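Long-range contacts in D-psicose 3-epimerase (Agrobacterium tumefaciens, PDB 2HK0), which probably interconverts D-psicose and D-fructose by metal-dependent epimerisation at C3: residues N61-R72 / R111-D120; K199-N208 / L224-R235. All coordinates share one frame; numbering follows the deposited sequence.

Contact 1. Residues N61-R72 / R111-D120; sequences NEYSDAELATIR and RTLSNVAKLD
Lys118 NZ is gripped from both sides of the contact. Across it stands Asp65, whose OD1 lies 3.0 Å from Lys118 NZ on the syn side of the carboxylate but well out of its plane, with a weaker second bond to OD2. Within its own helix Lys118 NZ also donates to Asn115 OD1, almost straight in line with the carbonyl. That leaves the Asn115 amide nitrogen for Asn61: ND2 of Asn115 gives a 2.7 Å bond to OD1 of Asn61, the two amide planes 61° apart. Asn61 in turn donates through ND2 to Thr112 OG1 (2.7 Å, 174° at the hydrogen), so these two bonds fix its buried amide at both ends; Phe108 O, bonded to Thr112 OG1, helps place that hydroxyl. Helices 65-77 and 99-118 are neighbours in the outer layer of the TIM barrel, with Asn61 just ahead of the first; the axes of 65-72 and 111-118 approach to 10.2 Å at 46°. Between them Leu119 CD2 fits against Leu68 CD2 (3.8 Å) and Ile71 CG2, and Ile60 touches both leucines. Past this apolar patch Asp120, the C-prime residue of a Schellman motif, lays CB over the guanidinium face of Arg72, 3.5 Å from CZ. Arg72's extended chain carries NH1 to Lys118 O in a weak bond.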
loop_
_atom_site.group_PDB
_atom_site.type_symbol
_atom_site.label_atom_id
_atom_site.label_comp_id
_atom_site.label_asym_id
_atom_site.label_seq_id
_atom_site.Cartn_x
_atom_site.Cartn_y
_atom_site.Cartn_z
ATOM N N ASN A 61 -29.171 -27.613 -13.508
ATOM C CA ASN A 61 -30.448 -28.274 -13.262
ATOM C C ASN A 61 -31.335 -28.413 -14.494
ATOM O O ASN A 61 -32.361 -29.089 -14.450
ATOM C CB ASN A 61 -31.228 -27.539 -12.173
ATOM C CG ASN A 61 -30.616 -27.724 -10.803
ATOM O OD1 ASN A 61 -30.011 -28.753 -10.527
ATOM N ND2 ASN A 61 -30.782 -26.736 -9.933
ATOM N N GLU A 62 -30.941 -27.786 -15.593
ATOM C CA GLU A 62 -31.746 -27.846 -16.804
ATOM C C GLU A 62 -31.256 -28.829 -17.850
ATOM O O GLU A 62 -31.980 -29.145 -18.796
ATOM C CB GLU A 62 -31.868 -26.450 -17.417
ATOM C CG GLU A 62 -32.753 -25.533 -16.591
ATOM C CD GLU A 62 -33.949 -26.277 -16.012
ATOM O OE1 GLU A 62 -34.671 -26.947 -16.788
ATOM O OE2 GLU A 62 -34.163 -26.200 -14.778
ATOM N N TYR A 63 -30.032 -29.316 -17.676
ATOM C CA TYR A 63 -29.452 -30.269 -18.610
ATOM C C TYR A 63 -29.945 -31.679 -18.340
ATOM O O TYR A 63 -30.209 -32.046 -17.200
ATOM C CB TYR A 63 -27.925 -30.245 -18.508
ATOM C CG TYR A 63 -27.295 -28.986 -19.045
ATOM C CD1 TYR A 63 -27.354 -28.679 -20.405
ATOM C CD2 TYR A 63 -26.651 -28.093 -18.196
ATOM C CE1 TYR A 63 -26.787 -27.506 -20.905
ATOM C CE2 TYR A 63 -26.082 -26.918 -18.684
ATOM C CZ TYR A 63 -26.154 -26.631 -20.037
ATOM O OH TYR A 63 -25.595 -25.469 -20.510
ATOM N N SER A 64 -30.064 -32.466 -19.401
ATOM C CA SER A 64 -30.498 -33.849 -19.285
ATOM C C SER A 64 -29.309 -34.631 -18.762
ATOM O O SER A 64 -28.172 -34.190 -18.895
ATOM C CB SER A 64 -30.881 -34.405 -20.652
ATOM O OG SER A 64 -29.733 -34.549 -21.476
ATOM N N ASP A 65 -29.564 -35.795 -18.182
ATOM C CA ASP A 65 -28.476 -36.612 -17.665
ATOM C C ASP A 65 -27.478 -36.942 -18.774
ATOM O O ASP A 65 -26.291 -37.154 -18.509
ATOM C CB ASP A 65 -29.039 -37.894 -17.035
ATOM C CG ASP A 65 -29.592 -37.658 -15.635
ATOM O OD1 ASP A 65 -29.913 -36.494 -15.317
ATOM O OD2 ASP A 65 -29.713 -38.627 -14.853
ATOM N N ALA A 66 -27.953 -36.968 -20.017
ATOM C CA ALA A 66 -27.087 -37.266 -21.157
ATOM C C ALA A 66 -26.189 -36.069 -21.465
ATOM O O ALA A 66 -25.018 -36.220 -21.825
ATOM C CB ALA A 66 -27.932 -37.612 -22.375
ATOM N N GLU A 67 -26.758 -34.876 -21.331
ATOM C CA GLU A 67 -26.023 -33.650 -21.578
ATOM C C GLU A 67 -24.967 -33.435 -20.495
ATOM O O GLU A 67 -23.835 -33.048 -20.792
ATOM C CB GLU A 67 -26.997 -32.485 -21.621
ATOM C CG GLU A 67 -27.958 -32.592 -22.782
ATOM C CD GLU A 67 -29.048 -31.557 -22.705
ATOM O OE1 GLU A 67 -29.724 -31.497 -21.656
ATOM O OE2 GLU A 67 -29.226 -30.808 -23.690
ATOM N N LEU A 68 -25.339 -33.699 -19.245
ATOM C CA LEU A 68 -24.401 -33.556 -18.140
ATOM C C LEU A 68 -23.193 -34.438 -18.422
ATOM O O LEU A 68 -22.056 -33.995 -18.303
ATOM C CB LEU A 68 -25.051 -33.973 -16.824
ATOM C CG LEU A 68 -26.167 -33.050 -16.351
ATOM C CD1 LEU A 68 -26.775 -33.580 -15.058
ATOM C CD2 LEU A 68 -25.607 -31.663 -16.148
ATOM N N ALA A 69 -23.450 -35.681 -18.813
ATOM C CA ALA A 69 -22.384 -36.624 -19.133
ATOM C C ALA A 69 -21.468 -36.070 -20.224
ATOM O O ALA A 69 -20.250 -36.203 -20.155
ATOM C CB ALA A 69 -22.982 -37.952 -19.586
ATOM N N THR A 70 -22.057 -35.450 -21.236
ATOM C CA THR A 70 -21.266 -34.889 -22.328
ATOM C C THR A 70 -20.378 -33.755 -21.820
ATOM O O THR A 70 -19.229 -33.613 -22.233
ATOM C CB THR A 70 -22.187 -34.345 -23.443
ATOM O OG1 THR A 70 -22.987 -35.422 -23.953
ATOM C CG2 THR A 70 -21.361 -33.726 -24.581
ATOM N N ILE A 71 -20.937 -32.946 -20.929
ATOM C CA ILE A 71 -20.217 -31.828 -20.336
ATOM C C ILE A 71 -19.063 -32.360 -19.477
ATOM O O ILE A 71 -17.934 -31.871 -19.573
ATOM C CB ILE A 71 -21.180 -30.978 -19.475
ATOM C CG1 ILE A 71 -22.123 -30.203 -20.403
ATOM C CG2 ILE A 71 -20.397 -30.053 -18.543
ATOM C CD1 ILE A 71 -23.257 -29.516 -19.696
ATOM N N ARG A 72 -19.342 -33.368 -18.653
ATOM C CA ARG A 72 -18.298 -33.945 -17.804
ATOM C C ARG A 72 -17.170 -34.538 -18.648
ATOM O O ARG A 72 -15.993 -34.498 -18.255
ATOM C CB ARG A 72 -18.888 -35.026 -16.903
ATOM C CG ARG A 72 -17.859 -35.778 -16.075
ATOM C CD ARG A 72 -18.559 -36.787 -15.185
ATOM N NE ARG A 72 -17.617 -37.517 -14.341
ATOM C CZ ARG A 72 -17.907 -37.967 -13.124
ATOM N NH1 ARG A 72 -19.115 -37.760 -12.601
ATOM N NH2 ARG A 72 -16.991 -38.624 -12.428
ATOM N N ARG A 111 -31.575 -31.274 -5.024
ATOM C CA ARG A 111 -31.628 -31.522 -6.464
ATOM C C ARG A 111 -30.371 -30.996 -7.171
ATOM O O ARG A 111 -29.739 -31.694 -7.979
ATOM C CB ARG A 111 -32.868 -30.843 -7.054
ATOM C CG ARG A 111 -32.983 -30.958 -8.559
ATOM C CD ARG A 111 -34.064 -30.024 -9.066
ATOM N NE ARG A 111 -34.375 -30.244 -10.473
ATOM C CZ ARG A 111 -35.047 -29.374 -11.222
ATOM N NH1 ARG A 111 -35.462 -28.233 -10.686
ATOM N NH2 ARG A 111 -35.318 -29.648 -12.495
ATOM N N THR A 112 -30.008 -29.755 -6.866
ATOM C CA THR A 112 -28.841 -29.137 -7.478
ATOM C C THR A 112 -27.571 -29.899 -7.117
ATOM O O THR A 112 -26.741 -30.168 -7.970
ATOM C CB THR A 112 -28.709 -27.668 -7.024
ATOM O OG1 THR A 112 -29.914 -26.968 -7.345
ATOM C CG2 THR A 112 -27.563 -26.989 -7.720
ATOM N N LEU A 113 -27.425 -30.248 -5.846
ATOM C CA LEU A 113 -26.245 -30.981 -5.385
ATOM C C LEU A 113 -26.104 -32.334 -6.107
ATOM O O LEU A 113 -24.997 -32.743 -6.467
ATOM C CB LEU A 113 -26.341 -31.198 -3.867
ATOM C CG LEU A 113 -25.524 -30.419 -2.823
ATOM C CD1 LEU A 113 -24.962 -29.142 -3.374
ATOM C CD2 LEU A 113 -26.403 -30.154 -1.598
ATOM N N SER A 114 -27.223 -33.034 -6.314
ATOM C CA SER A 114 -27.182 -34.318 -7.010
ATOM C C SER A 114 -26.699 -34.108 -8.445
ATOM O O SER A 114 -25.882 -34.874 -8.958
ATOM C CB SER A 114 -28.569 -34.970 -7.034
ATOM O OG SER A 114 -29.008 -35.263 -5.714
ATOM N N ASN A 115 -27.205 -33.069 -9.094
ATOM C CA ASN A 115 -26.803 -32.790 -10.467
ATOM C C ASN A 115 -25.333 -32.364 -10.523
ATOM O O ASN A 115 -24.593 -32.778 -11.414
ATOM C CB ASN A 115 -27.708 -31.718 -11.071
ATOM C CG ASN A 115 -29.115 -32.234 -11.335
ATOM O OD1 ASN A 115 -29.296 -33.401 -11.669
ATOM N ND2 ASN A 115 -30.109 -31.368 -11.194
ATOM N N VAL A 116 -24.922 -31.556 -9.547
ATOM C CA VAL A 116 -23.551 -31.065 -9.440
ATOM C C VAL A 116 -22.563 -32.236 -9.369
ATOM O O VAL A 116 -21.486 -32.205 -9.979
ATOM C CB VAL A 116 -23.438 -30.174 -8.180
ATOM C CG1 VAL A 116 -22.050 -30.209 -7.619
ATOM C CG2 VAL A 116 -23.876 -28.733 -8.534
ATOM N N ALA A 117 -22.937 -33.277 -8.632
ATOM C CA ALA A 117 -22.077 -34.447 -8.501
ATOM C C ALA A 117 -21.939 -35.174 -9.838
ATOM O O ALA A 117 -20.896 -35.783 -10.116
ATOM C CB ALA A 117 -22.631 -35.388 -7.428
ATOM N N LYS A 118 -22.983 -35.107 -10.670
ATOM C CA LYS A 118 -22.959 -35.744 -11.985
ATOM C C LYS A 118 -21.901 -35.103 -12.878
ATOM O O LYS A 118 -21.500 -35.686 -13.889
ATOM C CB LYS A 118 -24.325 -35.638 -12.674
ATOM C CG LYS A 118 -25.435 -36.434 -12.009
ATOM C CD LYS A 118 -26.800 -36.127 -12.650
ATOM C CE LYS A 118 -27.933 -36.811 -11.886
ATOM N NZ LYS A 118 -29.286 -36.424 -12.382
ATOM N N LEU A 119 -21.464 -33.898 -12.524
ATOM C CA LEU A 119 -20.438 -33.213 -13.302
ATOM C C LEU A 119 -19.077 -33.324 -12.622
ATOM O O LEU A 119 -18.114 -32.656 -13.017
ATOM C CB LEU A 119 -20.795 -31.731 -13.498
ATOM C CG LEU A 119 -22.005 -31.411 -14.385
ATOM C CD1 LEU A 119 -22.156 -29.911 -14.486
ATOM C CD2 LEU A 119 -21.836 -32.025 -15.779
ATOM N N ASP A 120 -18.998 -34.161 -11.590
ATOM C CA ASP A 120 -17.753 -34.353 -10.854
ATOM C C ASP A 120 -17.266 -33.034 -10.235
ATOM O O ASP A 120 -16.074 -32.727 -10.240
ATOM C CB ASP A 120 -16.678 -34.944 -11.780
ATOM C CG ASP A 120 -15.526 -35.588 -11.009
ATOM O OD1 ASP A 120 -15.762 -36.038 -9.869
ATOM O OD2 ASP A 120 -14.395 -35.654 -11.543
#

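Contact 2. Residues K199-N208 / L224-R235; sequences KVMLDTFHMN and LLGHFHTGESNR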
loop_
_atom_site.group_PDB
_atom_site.type_symbol
_atom_site.label_atom_id
_atom_site.label_comp_id
_atom_site.label_asym_id
_atom_site.label_seq_id
_atom_site.Cartn_x
_atom_site.Cartn_y
_atom_site.Cartn_z
ATOM N N LYS A 199 -17.470 -24.755 4.783
ATOM C CA LYS A 199 -16.306 -23.886 4.856
ATOM C C LYS A 199 -16.637 -22.415 4.618
ATOM O O LYS A 199 -17.728 -22.066 4.147
ATOM C CB LYS A 199 -15.301 -24.325 3.779
ATOM C CG LYS A 199 -14.914 -25.804 3.819
ATOM C CD LYS A 199 -14.056 -26.100 5.036
ATOM C CE LYS A 199 -13.892 -27.604 5.273
ATOM N NZ LYS A 199 -13.390 -28.293 4.063
ATOM N N VAL A 200 -15.670 -21.556 4.923
ATOM C CA VAL A 200 -15.839 -20.130 4.716
ATOM C C VAL A 200 -15.289 -19.796 3.340
ATOM O O VAL A 200 -14.329 -20.420 2.877
ATOM C CB VAL A 200 -15.066 -19.295 5.771
ATOM C CG1 VAL A 200 -15.165 -17.813 5.438
ATOM C CG2 VAL A 200 -15.664 -19.535 7.161
HETATM N N MSE A 201 -15.896 -18.808 2.694
HETATM C CA MSE A 201 -15.450 -18.372 1.369
HETATM C C MSE A 201 -15.264 -16.859 1.358
HETATM O O MSE A 201 -16.162 -16.114 1.772
HETATM C CB MSE A 201 -16.486 -18.775 0.331
HETATM C CG MSE A 201 -16.217 -18.258 -1.028
HETATM SE SE MSE A 201 -17.593 -18.855 -2.247
HETATM C CE MSE A 201 -17.186 -17.636 -3.720
ATOM N N LEU A 202 -14.102 -16.402 0.897
ATOM C CA LEU A 202 -13.807 -14.966 0.843
ATOM C C LEU A 202 -13.649 -14.488 -0.601
ATOM O O LEU A 202 -13.273 -15.255 -1.490
ATOM C CB LEU A 202 -12.532 -14.650 1.641
ATOM C CG LEU A 202 -12.588 -15.042 3.122
ATOM C CD1 LEU A 202 -11.263 -14.686 3.821
ATOM C CD2 LEU A 202 -13.771 -14.328 3.788
ATOM N N ASP A 203 -13.891 -13.200 -0.812
ATOM C CA ASP A 203 -13.849 -12.607 -2.148
ATOM C C ASP A 203 -13.185 -11.220 -2.022
ATOM O O ASP A 203 -13.659 -10.377 -1.257
ATOM C CB ASP A 203 -15.299 -12.508 -2.626
ATOM C CG ASP A 203 -15.439 -11.931 -4.012
ATOM O OD1 ASP A 203 -14.661 -11.019 -4.366
ATOM O OD2 ASP A 203 -16.360 -12.371 -4.732
ATOM N N THR A 204 -12.097 -10.981 -2.760
ATOM C CA THR A 204 -11.405 -9.706 -2.643
ATOM C C THR A 204 -12.279 -8.487 -2.857
ATOM O O THR A 204 -12.077 -7.475 -2.202
ATOM C CB THR A 204 -10.169 -9.616 -3.562
ATOM O OG1 THR A 204 -10.544 -9.855 -4.925
ATOM C CG2 THR A 204 -9.131 -10.634 -3.118
ATOM N N PHE A 205 -13.257 -8.581 -3.743
ATOM C CA PHE A 205 -14.157 -7.458 -3.987
ATOM C C PHE A 205 -14.931 -7.080 -2.712
ATOM O O PHE A 205 -15.089 -5.888 -2.393
ATOM C CB PHE A 205 -15.147 -7.804 -5.114
ATOM C CG PHE A 205 -16.255 -6.776 -5.306
ATOM C CD1 PHE A 205 -15.978 -5.507 -5.815
ATOM C CD2 PHE A 205 -17.572 -7.087 -4.972
ATOM C CE1 PHE A 205 -17.004 -4.554 -5.988
ATOM C CE2 PHE A 205 -18.611 -6.142 -5.142
ATOM C CZ PHE A 205 -18.318 -4.876 -5.652
ATOM N N HIS A 206 -15.399 -8.091 -1.985
ATOM C CA HIS A 206 -16.187 -7.862 -0.782
ATOM C C HIS A 206 -15.294 -7.505 0.395
ATOM O O HIS A 206 -15.637 -6.648 1.214
ATOM C CB HIS A 206 -17.028 -9.107 -0.470
ATOM C CG HIS A 206 -17.976 -9.477 -1.571
ATOM N ND1 HIS A 206 -19.001 -8.651 -1.970
ATOM C CD2 HIS A 206 -18.048 -10.573 -2.367
ATOM C CE1 HIS A 206 -19.664 -9.217 -2.966
ATOM N NE2 HIS A 206 -19.106 -10.383 -3.227
HETATM N N MSE A 207 -14.149 -8.170 0.479
HETATM C CA MSE A 207 -13.205 -7.875 1.554
HETATM C C MSE A 207 -12.761 -6.405 1.460
HETATM O O MSE A 207 -12.566 -5.738 2.477
HETATM C CB MSE A 207 -11.964 -8.766 1.438
HETATM C CG MSE A 207 -12.189 -10.238 1.611
HETATM SE SE MSE A 207 -10.456 -11.151 1.392
HETATM C CE MSE A 207 -10.572 -11.637 -0.402
ATOM N N ASN A 208 -12.600 -5.911 0.229
ATOM C CA ASN A 208 -12.153 -4.539 -0.001
ATOM C C ASN A 208 -13.050 -3.522 0.689
ATOM O O ASN A 208 -12.595 -2.461 1.099
ATOM C CB ASN A 208 -12.098 -4.227 -1.503
ATOM C CG ASN A 208 -11.474 -2.870 -1.789
ATOM O OD1 ASN A 208 -10.309 -2.640 -1.466
ATOM N ND2 ASN A 208 -12.246 -1.966 -2.383
ATOM N N LEU A 224 -10.472 -22.978 7.824
ATOM C CA LEU A 224 -11.844 -23.016 7.303
ATOM C C LEU A 224 -12.026 -22.376 5.918
ATOM O O LEU A 224 -13.135 -22.406 5.365
ATOM C CB LEU A 224 -12.815 -22.345 8.285
ATOM C CG LEU A 224 -12.991 -23.093 9.618
ATOM C CD1 LEU A 224 -13.949 -22.325 10.532
ATOM C CD2 LEU A 224 -13.504 -24.508 9.345
ATOM N N LEU A 225 -10.960 -21.806 5.355
ATOM C CA LEU A 225 -11.076 -21.173 4.039
ATOM C C LEU A 225 -11.189 -22.302 3.028
ATOM O O LEU A 225 -10.227 -23.052 2.832
ATOM C CB LEU A 225 -9.832 -20.333 3.713
ATOM C CG LEU A 225 -9.965 -19.007 2.930
ATOM C CD1 LEU A 225 -8.810 -18.878 1.963
ATOM C CD2 LEU A 225 -11.255 -18.873 2.233
ATOM N N GLY A 226 -12.344 -22.416 2.381
ATOM C CA GLY A 226 -12.531 -23.481 1.409
ATOM C C GLY A 226 -12.591 -23.062 -0.049
ATOM O O GLY A 226 -12.442 -23.903 -0.933
ATOM N N HIS A 227 -12.798 -21.771 -0.305
ATOM C CA HIS A 227 -12.895 -21.252 -1.672
ATOM C C HIS A 227 -12.526 -19.758 -1.634
ATOM O O HIS A 227 -12.694 -19.098 -0.605
ATOM C CB HIS A 227 -14.326 -21.458 -2.187
ATOM C CG HIS A 227 -14.434 -21.534 -3.678
ATOM N ND1 HIS A 227 -13.544 -22.246 -4.456
ATOM C CD2 HIS A 227 -15.350 -21.014 -4.533
ATOM C CE1 HIS A 227 -13.905 -22.163 -5.725
ATOM N NE2 HIS A 227 -14.999 -21.420 -5.799
ATOM N N PHE A 228 -12.028 -19.227 -2.746
ATOM C CA PHE A 228 -11.567 -17.837 -2.796
ATOM C C PHE A 228 -11.846 -17.198 -4.158
ATOM O O PHE A 228 -11.567 -17.791 -5.205
ATOM C CB PHE A 228 -10.052 -17.826 -2.524
ATOM C CG PHE A 228 -9.476 -16.470 -2.170
ATOM C CD1 PHE A 228 -9.829 -15.830 -0.990
ATOM C CD2 PHE A 228 -8.502 -15.883 -2.980
ATOM C CE1 PHE A 228 -9.219 -14.625 -0.610
ATOM C CE2 PHE A 228 -7.880 -14.676 -2.618
ATOM C CZ PHE A 228 -8.237 -14.047 -1.432
ATOM N N HIS A 229 -12.380 -15.983 -4.135
ATOM C CA HIS A 229 -12.681 -15.249 -5.362
ATOM C C HIS A 229 -11.794 -14.009 -5.455
ATOM O O HIS A 229 -11.524 -13.352 -4.438
ATOM C CB HIS A 229 -14.154 -14.809 -5.377
ATOM C CG HIS A 229 -15.092 -15.854 -5.896
ATOM N ND1 HIS A 229 -16.428 -15.605 -6.122
ATOM C CD2 HIS A 229 -14.871 -17.125 -6.300
ATOM C CE1 HIS A 229 -16.989 -16.676 -6.653
ATOM N NE2 HIS A 229 -16.064 -17.613 -6.772
ATOM N N THR A 230 -11.374 -13.666 -6.671
ATOM C CA THR A 230 -10.519 -12.504 -6.870
ATOM C C THR A 230 -11.021 -11.527 -7.932
ATOM O O THR A 230 -11.727 -11.903 -8.873
ATOM C CB THR A 230 -9.118 -12.918 -7.280
ATOM O OG1 THR A 230 -9.213 -13.786 -8.415
ATOM C CG2 THR A 230 -8.414 -13.639 -6.126
ATOM N N GLY A 231 -10.614 -10.274 -7.767
ATOM C CA GLY A 231 -10.980 -9.209 -8.684
ATOM C C GLY A 231 -10.486 -7.915 -8.070
ATOM O O GLY A 231 -10.214 -7.869 -6.866
ATOM N N GLU A 232 -10.352 -6.863 -8.871
ATOM C CA GLU A 232 -9.903 -5.594 -8.329
ATOM C C GLU A 232 -11.118 -4.983 -7.628
ATOM O O GLU A 232 -12.216 -5.545 -7.687
ATOM C CB GLU A 232 -9.372 -4.688 -9.448
ATOM C CG GLU A 232 -8.073 -5.198 -10.124
ATOM C CD GLU A 232 -6.849 -5.216 -9.183
ATOM O OE1 GLU A 232 -6.907 -4.555 -8.118
ATOM O OE2 GLU A 232 -5.821 -5.871 -9.520
ATOM N N SER A 233 -10.933 -3.845 -6.968
ATOM C CA SER A 233 -12.016 -3.225 -6.217
ATOM C C SER A 233 -13.234 -2.913 -7.069
ATOM O O SER A 233 -14.371 -2.921 -6.558
ATOM C CB SER A 233 -11.530 -1.940 -5.538
ATOM O OG SER A 233 -11.337 -0.907 -6.490
ATOM N N ASN A 234 -13.002 -2.609 -8.346
ATOM C CA ASN A 234 -14.101 -2.308 -9.264
ATOM C C ASN A 234 -14.364 -3.469 -10.218
ATOM O O ASN A 234 -15.004 -3.304 -11.264
ATOM C CB ASN A 234 -13.852 -1.000 -10.036
ATOM C CG ASN A 234 -12.503 -0.978 -10.756
ATOM O OD1 ASN A 234 -11.879 -2.023 -10.959
ATOM N ND2 ASN A 234 -12.055 0.224 -11.156
ATOM N N ARG A 235 -13.837 -4.640 -9.850
ATOM C CA ARG A 235 -14.070 -5.895 -10.580
ATOM C C ARG A 235 -13.324 -6.181 -11.873
ATOM O O ARG A 235 -13.746 -7.042 -12.638
ATOM C CB ARG A 235 -15.567 -6.074 -10.841
ATOM C CG ARG A 235 -16.411 -5.916 -9.602
ATOM C CD ARG A 235 -16.628 -7.256 -8.960
ATOM N NE ARG A 235 -18.014 -7.399 -8.600
ATOM C CZ ARG A 235 -18.552 -8.494 -8.086
ATOM N NH1 ARG A 235 -17.817 -9.572 -7.866
ATOM N NH2 ARG A 235 -19.837 -8.490 -7.782
HETATM O O HOH W 1 -14.649 -3.358 -3.661
#
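Strands 199-203 and 225-230 run parallel, their axes 4.5 Å apart at closest approach and crossing at -30°, as neighbours in the eight-stranded TIM barrel; helices 204-210 and 214-221 make the connection, a beta-alpha-beta crossover. The ladder opens with Val200 N to Leu224 O (2.7 Å) and Gly226 N to Val200 O, weakens at Leu202 N to His227 O, and recovers at His229 N to Leu202 O (2.9 Å). On one face Leu202 packs its CB on Phe228 CD1, beside Leu225. On the other stand Met201, a selenomethionine, with His227 and His229: its SE lies at the edge of the His227 ring, 3.9 Å from CD2, while both histidines bond through NE2 to Glu54. TIM barrels carry their active sites at the C-terminal strand ends, consistent with this polar cluster beside Asp203. Asp203 is also N-cap of helix 204-208, OD1 accepting from Phe205 N. Thr204 OG1 donates to a lone pair of Gly231 O (2.8 Å). Over one face of the Phe205 ring Arg235 lays its guanidinium flat, planes 3° apart and CZ 3.9 Å from the ring centroid, a cation-pi stack. At the edge of that ring sits Ser233 O, which accepts from a water that also donates to Phe205 O (2.9 Å).

How the contacts relate
Both contacts belong to the same TIM barrel but hold different layers of it. Contact 2 joins adjacent barrel strands, the helix that follows the first and the loop that follows the second; it is buried, its centre about 8 Å from that of the chain. Contact 1 joins two outer helices, its centre about 18 Å from the chain's, and is only partly buried. Their nearest atoms are about 11 Å apart, so neither touches the other. In contact 1 side chains carry the polar bonds, amides and a salt bridge around a small leucine and isoleucine patch. In contact 2 the backbone does most of the bonding, and a second subunit packs at Phe205, Asn208 and residues 233-235, whereas no other chain of the assembly reaches contact 1.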